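Local coordinates for macrophage migration inhibitory factor-like protein (Entamoeba histolytica, PDB 6CUQ), which belongs to the macrophage migration inhibitory factor family, small alpha/beta proteins that assemble as trimers, at residues 12-17 with 26-31; 66-71 with 89-94. All blocks are in the same frame, centred on the assembly; numbering follows the deposited sequence.

Interaction 1: residues 12-17 with 26-31; sequences ALITLS and KEIAHE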
loop_
_atom_site.group_PDB
_atom_site.type_symbol
_atom_site.label_atom_id
_atom_site.label_comp_id
_atom_site.label_asym_id
_atom_site.label_seq_id
_atom_site.Cartn_x
_atom_site.Cartn_y
_atom_site.Cartn_z
ATOM N N ALA B 12 4.082 -7.076 6.517
ATOM C CA ALA B 12 4.806 -6.761 5.286
ATOM C C ALA B 12 3.839 -6.850 4.121
ATOM O O ALA B 12 3.254 -7.911 3.875
ATOM C CB ALA B 12 6.001 -7.694 5.056
ATOM N N LEU B 13 3.648 -5.724 3.436
ATOM C CA LEU B 13 2.908 -5.664 2.185
ATOM C C LEU B 13 3.945 -5.623 1.066
ATOM O O LEU B 13 4.656 -4.624 0.906
ATOM C CB LEU B 13 1.982 -4.448 2.131
ATOM C CG LEU B 13 0.694 -4.557 1.305
ATOM C CD1 LEU B 13 -0.153 -3.303 1.437
ATOM C CD2 LEU B 13 0.996 -4.848 -0.158
ATOM N N ILE B 14 4.037 -6.714 0.314
ATOM C CA ILE B 14 5.022 -6.879 -0.746
ATOM C C ILE B 14 4.297 -6.683 -2.068
ATOM O O ILE B 14 3.392 -7.455 -2.424
ATOM C CB ILE B 14 5.696 -8.253 -0.683
ATOM C CG1 ILE B 14 6.337 -8.450 0.694
ATOM C CG2 ILE B 14 6.744 -8.375 -1.795
ATOM C CD1 ILE B 14 6.885 -9.843 0.936
ATOM N N THR B 15 4.667 -5.628 -2.775
ATOM C CA THR B 15 4.159 -5.337 -4.105
ATOM C C THR B 15 5.301 -5.641 -5.063
ATOM O O THR B 15 6.334 -4.966 -5.033
ATOM C CB THR B 15 3.704 -3.879 -4.190
ATOM O OG1 THR B 15 2.767 -3.604 -3.137
ATOM C CG2 THR B 15 3.110 -3.546 -5.565
ATOM N N LEU B 16 5.153 -6.676 -5.876
ATOM C CA LEU B 16 6.242 -7.054 -6.760
ATOM C C LEU B 16 5.726 -7.317 -8.165
ATOM O O LEU B 16 4.555 -7.649 -8.371
ATOM C CB LEU B 16 6.996 -8.271 -6.221
ATOM C CG LEU B 16 6.452 -9.678 -6.439
ATOM C CD1 LEU B 16 7.402 -10.678 -5.802
ATOM C CD2 LEU B 16 5.058 -9.839 -5.892
ATOM N N SER B 17 6.616 -7.139 -9.140
ATOM C CA SER B 17 6.241 -7.206 -10.544
ATOM C C SER B 17 6.930 -8.339 -11.297
ATOM O O SER B 17 7.110 -8.256 -12.510
ATOM C CB SER B 17 6.538 -5.870 -11.226
ATOM O OG SER B 17 7.916 -5.791 -11.525
ATOM N N LYS B 26 2.935 -17.777 -2.472
ATOM C CA LYS B 26 2.685 -18.309 -1.142
ATOM C C LYS B 26 3.996 -18.518 -0.398
ATOM O O LYS B 26 4.109 -18.182 0.786
ATOM C CB LYS B 26 1.884 -19.617 -1.211
ATOM C CG LYS B 26 0.500 -19.488 -1.829
ATOM C CD LYS B 26 -0.247 -20.812 -1.683
ATOM C CE LYS B 26 -1.485 -20.919 -2.566
ATOM N NZ LYS B 26 -1.126 -21.473 -3.921
ATOM N N GLU B 27 5.013 -19.040 -1.088
ATOM C CA GLU B 27 6.289 -19.268 -0.424
ATOM C C GLU B 27 6.899 -17.953 0.037
ATOM O O GLU B 27 7.497 -17.878 1.121
ATOM C CB GLU B 27 7.235 -20.006 -1.360
ATOM C CG GLU B 27 6.919 -21.486 -1.549
ATOM C CD GLU B 27 7.762 -22.094 -2.666
ATOM O OE1 GLU B 27 8.812 -21.510 -3.001
ATOM O OE2 GLU B 27 7.374 -23.147 -3.212
ATOM N N ILE B 28 6.739 -16.900 -0.768
ATOM C CA ILE B 28 7.216 -15.572 -0.389
ATOM C C ILE B 28 6.487 -15.079 0.858
ATOM O O ILE B 28 7.114 -14.614 1.818
ATOM C CB ILE B 28 7.059 -14.593 -1.571
ATOM C CG1 ILE B 28 8.095 -14.905 -2.652
ATOM C CG2 ILE B 28 7.133 -13.147 -1.102
ATOM C CD1 ILE B 28 7.897 -14.131 -3.953
ATOM N N ALA B 29 5.153 -15.188 0.871
ATOM C CA ALA B 29 4.396 -14.770 2.054
ATOM C C ALA B 29 4.825 -15.554 3.289
ATOM O O ALA B 29 5.000 -14.983 4.371
ATOM C CB ALA B 29 2.892 -14.952 1.828
ATOM N N HIS B 30 4.983 -16.873 3.140
ATOM C CA HIS B 30 5.403 -17.721 4.250
ATOM C C HIS B 30 6.780 -17.309 4.780
ATOM O O HIS B 30 6.953 -17.059 5.978
ATOM C CB HIS B 30 5.406 -19.177 3.785
ATOM C CG HIS B 30 5.940 -20.137 4.804
ATOM N ND1 HIS B 30 5.281 -20.409 5.985
ATOM C CD2 HIS B 30 7.075 -20.879 4.825
ATOM C CE1 HIS B 30 5.982 -21.285 6.685
ATOM N NE2 HIS B 30 7.073 -21.589 6.004
ATOM N N GLU B 31 7.770 -17.211 3.888
ATOM C CA GLU B 31 9.119 -16.842 4.310
ATOM C C GLU B 31 9.155 -15.429 4.880
ATOM O O GLU B 31 9.936 -15.143 5.794
ATOM C CB GLU B 31 10.088 -16.958 3.137
ATOM C CG GLU B 31 10.402 -18.369 2.732
ATOM C CD GLU B 31 11.014 -19.175 3.849
ATOM O OE1 GLU B 31 11.789 -18.611 4.661
ATOM O OE2 GLU B 31 10.746 -20.390 3.886
#
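Ile-14 and Leu-16 of strand 12-16 face Ile-28 of the helix that runs through 26-31. The two backbones come closest at Ile-14 CA and Ala-29 CA, 8.4 Å apart. No hydrogen bond joins them, so the contact rests on side chains alone. Ile-14 and Leu-16 are two residues apart on the strand, and both direct their CB atoms at the helix. Ile-28 answers with its two branches. Its CG2 methyl lies 3.9 Å from Ile-14 CD1, where the two isoleucine side chains cross at a slant. Its other branch ends in CD1, which meets Leu-16 CD1 tip to tip at 3.9 Å. In Leu-16, CG is tucked between the two backbone arms (chi1 81°), and the extended second torsion carries CD1 out toward the helix. Both distances are those of ordinary methyl packing. All three residues are buried. Leu-16 also touches Val-51 of the neighbouring strand 48-53. Elsewhere on the helix, His-30 ND1 is hydrogen-bonded to Gly-60 O of the second subunit. Strand 11-16, helix 22-40 and strand 48-53 form a beta-alpha-beta unit. This contact seats the helix of that unit on its first strand, in the helix-on-sheet packing of the MIF fold.

Interaction 2: residues 66-71 with 89-94; sequences AFIDIK and KLLEQK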
loop_
_atom_site.group_PDB
_atom_site.type_symbol
_atom_site.label_atom_id
_atom_site.label_comp_id
_atom_site.label_asym_id
_atom_site.label_seq_id
_atom_site.Cartn_x
_atom_site.Cartn_y
_atom_site.Cartn_z
ATOM N N ALA B 66 10.258 -4.563 -6.934
ATOM C CA ALA B 66 9.359 -4.736 -5.811
ATOM C C ALA B 66 9.399 -3.483 -4.959
ATOM O O ALA B 66 10.313 -2.664 -5.067
ATOM C CB ALA B 66 9.726 -5.970 -4.972
ATOM N N PHE B 67 8.369 -3.339 -4.134
ATOM C CA PHE B 67 8.317 -2.367 -3.054
ATOM C C PHE B 67 7.751 -3.098 -1.842
ATOM O O PHE B 67 6.689 -3.720 -1.938
ATOM C CB PHE B 67 7.451 -1.162 -3.440
ATOM C CG PHE B 67 7.434 -0.072 -2.412
ATOM C CD1 PHE B 67 6.379 0.054 -1.523
ATOM C CD2 PHE B 67 8.475 0.838 -2.345
ATOM C CE1 PHE B 67 6.372 1.060 -0.574
ATOM C CE2 PHE B 67 8.474 1.855 -1.409
ATOM C CZ PHE B 67 7.422 1.967 -0.524
ATOM N N ILE B 68 8.455 -3.031 -0.715
ATOM C CA ILE B 68 8.121 -3.823 0.471
ATOM C C ILE B 68 7.831 -2.847 1.605
ATOM O O ILE B 68 8.723 -2.120 2.056
ATOM C CB ILE B 68 9.243 -4.798 0.849
ATOM C CG1 ILE B 68 9.605 -5.672 -0.357
ATOM C CG2 ILE B 68 8.799 -5.680 2.008
ATOM C CD1 ILE B 68 10.793 -6.592 -0.135
ATOM N N ASP B 69 6.581 -2.823 2.056
ATOM C CA ASP B 69 6.111 -1.873 3.061
ATOM C C ASP B 69 6.035 -2.612 4.396
ATOM O O ASP B 69 5.102 -3.385 4.632
ATOM C CB ASP B 69 4.751 -1.321 2.646
ATOM C CG ASP B 69 4.457 0.031 3.235
ATOM O OD1 ASP B 69 5.241 0.527 4.080
ATOM O OD2 ASP B 69 3.400 0.585 2.872
ATOM N N ILE B 70 7.009 -2.369 5.275
ATOM C CA ILE B 70 7.077 -3.018 6.584
ATOM C C ILE B 70 6.511 -2.072 7.633
ATOM O O ILE B 70 6.954 -0.921 7.754
ATOM C CB ILE B 70 8.518 -3.405 6.956
ATOM C CG1 ILE B 70 9.189 -4.208 5.839
ATOM C CG2 ILE B 70 8.541 -4.132 8.316
ATOM C CD1 ILE B 70 8.687 -5.594 5.720
ATOM N N LYS B 71 5.567 -2.570 8.421
ATOM C CA LYS B 71 4.898 -1.768 9.433
ATOM C C LYS B 71 4.728 -2.588 10.704
ATOM O O LYS B 71 4.542 -3.808 10.641
ATOM C CB LYS B 71 3.544 -1.248 8.920
ATOM C CG LYS B 71 3.672 -0.173 7.829
ATOM C CD LYS B 71 2.309 0.317 7.404
ATOM C CE LYS B 71 2.294 1.815 7.221
ATOM N NZ LYS B 71 0.906 2.340 7.119
ATOM N N LYS B 89 17.342 -10.964 -0.297
ATOM C CA LYS B 89 17.784 -12.323 -0.596
ATOM C C LYS B 89 16.598 -13.213 -0.927
ATOM O O LYS B 89 16.692 -14.075 -1.812
ATOM C CB LYS B 89 18.587 -12.892 0.573
ATOM N N LEU B 90 15.464 -12.988 -0.264
ATOM C CA LEU B 90 14.267 -13.781 -0.525
ATOM C C LEU B 90 13.706 -13.529 -1.928
ATOM O O LEU B 90 13.437 -14.479 -2.674
ATOM C CB LEU B 90 13.210 -13.502 0.549
ATOM C CG LEU B 90 11.883 -14.176 0.198
ATOM C CD1 LEU B 90 12.141 -15.662 0.133
ATOM C CD2 LEU B 90 10.724 -13.832 1.155
ATOM N N LEU B 91 13.474 -12.257 -2.289
ATOM C CA LEU B 91 12.899 -11.965 -3.608
ATOM C C LEU B 91 13.863 -12.312 -4.729
ATOM O O LEU B 91 13.430 -12.649 -5.836
ATOM C CB LEU B 91 12.472 -10.500 -3.717
ATOM C CG LEU B 91 11.293 -10.139 -2.811
ATOM C CD1 LEU B 91 10.651 -8.843 -3.236
ATOM C CD2 LEU B 91 10.271 -11.261 -2.744
ATOM N N GLU B 92 15.161 -12.225 -4.473
ATOM C CA GLU B 92 16.120 -12.704 -5.456
ATOM C C GLU B 92 16.019 -14.219 -5.631
ATOM O O GLU B 92 16.014 -14.723 -6.763
ATOM C CB GLU B 92 17.532 -12.285 -5.045
ATOM C CG GLU B 92 18.567 -12.456 -6.134
ATOM C CD GLU B 92 18.966 -13.904 -6.336
ATOM O OE1 GLU B 92 19.109 -14.631 -5.324
ATOM O OE2 GLU B 92 19.121 -14.313 -7.509
ATOM N N GLN B 93 15.933 -14.963 -4.526
ATOM C CA GLN B 93 15.956 -16.419 -4.634
ATOM C C GLN B 93 14.682 -16.939 -5.293
ATOM O O GLN B 93 14.739 -17.863 -6.113
ATOM C CB GLN B 93 16.129 -17.066 -3.258
ATOM C CG GLN B 93 15.772 -18.551 -3.268
ATOM C CD GLN B 93 15.285 -19.063 -1.922
ATOM O OE1 GLN B 93 15.735 -18.614 -0.867
ATOM N NE2 GLN B 93 14.350 -20.013 -1.956
ATOM N N LYS B 94 13.526 -16.356 -4.950
ATOM C CA LYS B 94 12.241 -16.871 -5.417
ATOM C C LYS B 94 11.741 -16.212 -6.699
ATOM O O LYS B 94 11.017 -16.856 -7.465
ATOM C CB LYS B 94 11.167 -16.689 -4.335
ATOM C CG LYS B 94 11.467 -17.307 -2.971
ATOM C CD LYS B 94 11.284 -18.823 -2.936
ATOM C CE LYS B 94 10.901 -19.316 -1.514
ATOM N NZ LYS B 94 11.077 -20.778 -1.376
#
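Leu-91 of the helix at 89-94 packs on Ala-66 and Ile-68 of strand 66-71. The contact belongs to the beta-alpha-beta unit of strand 66-72, helix 80-95 and strand 102-108, part of the MIF fold. The CA atoms of Ala-66 and Leu-91, 8.3 Å apart, mark the closest approach of the backbones. The Leu-91 side chain can be followed outward. Leu-91 CB leaves the helix toward the strand, still 5.6 Å from Ile-68 CD1. With chi1 at -67°, CG turns its back on the carbonyl carbon and stays near the backbone N. This sets Leu-91 CG, the branch point, above the strand, 4.5 Å from Ile-68 CD1. At CG the two methyls part company. CD2 turns to helix 22-40, where it packs on Ile-28. CD1 goes down to the strand and makes the closest contacts there. Ile-68 meets it tip to tip, through an extended CG1-CD1 arm. Ala-66 ends at CB, which is directed at the helix, and the leucine methyl comes close to it. Phe-67, between them in sequence, points away from this helix and stacks its ring on His-11 of the third subunit. The touching residues are apolar and buried, and no hydrogen bond crosses between the segments. Leu-91 CD1 lies 3.5 Å from Ala-66 CB and 3.8 Å from Ile-68 CD1, and the two directions are nearly at right angles.

Interactions 1 and 2 are both core contacts, about 7 Å apart between centres. Each seats a different helix on a different strand of one sheet. Strands 11-16 and 66-72 are antiparallel neighbours: the backbone N of Phe-67 lies 2.8 Å from Thr-15 O, a probable hydrogen bond. Both helices lie on the same face of the sheet, so the two contacts belong to one apolar layer between helices and strands. Their chemistry is alike, methyl against methyl. Toward the surface the chemistry changes, and helices 22-40 and 80-95 are joined by a salt bridge between Glu-27 OE1 and Lys-94 NZ.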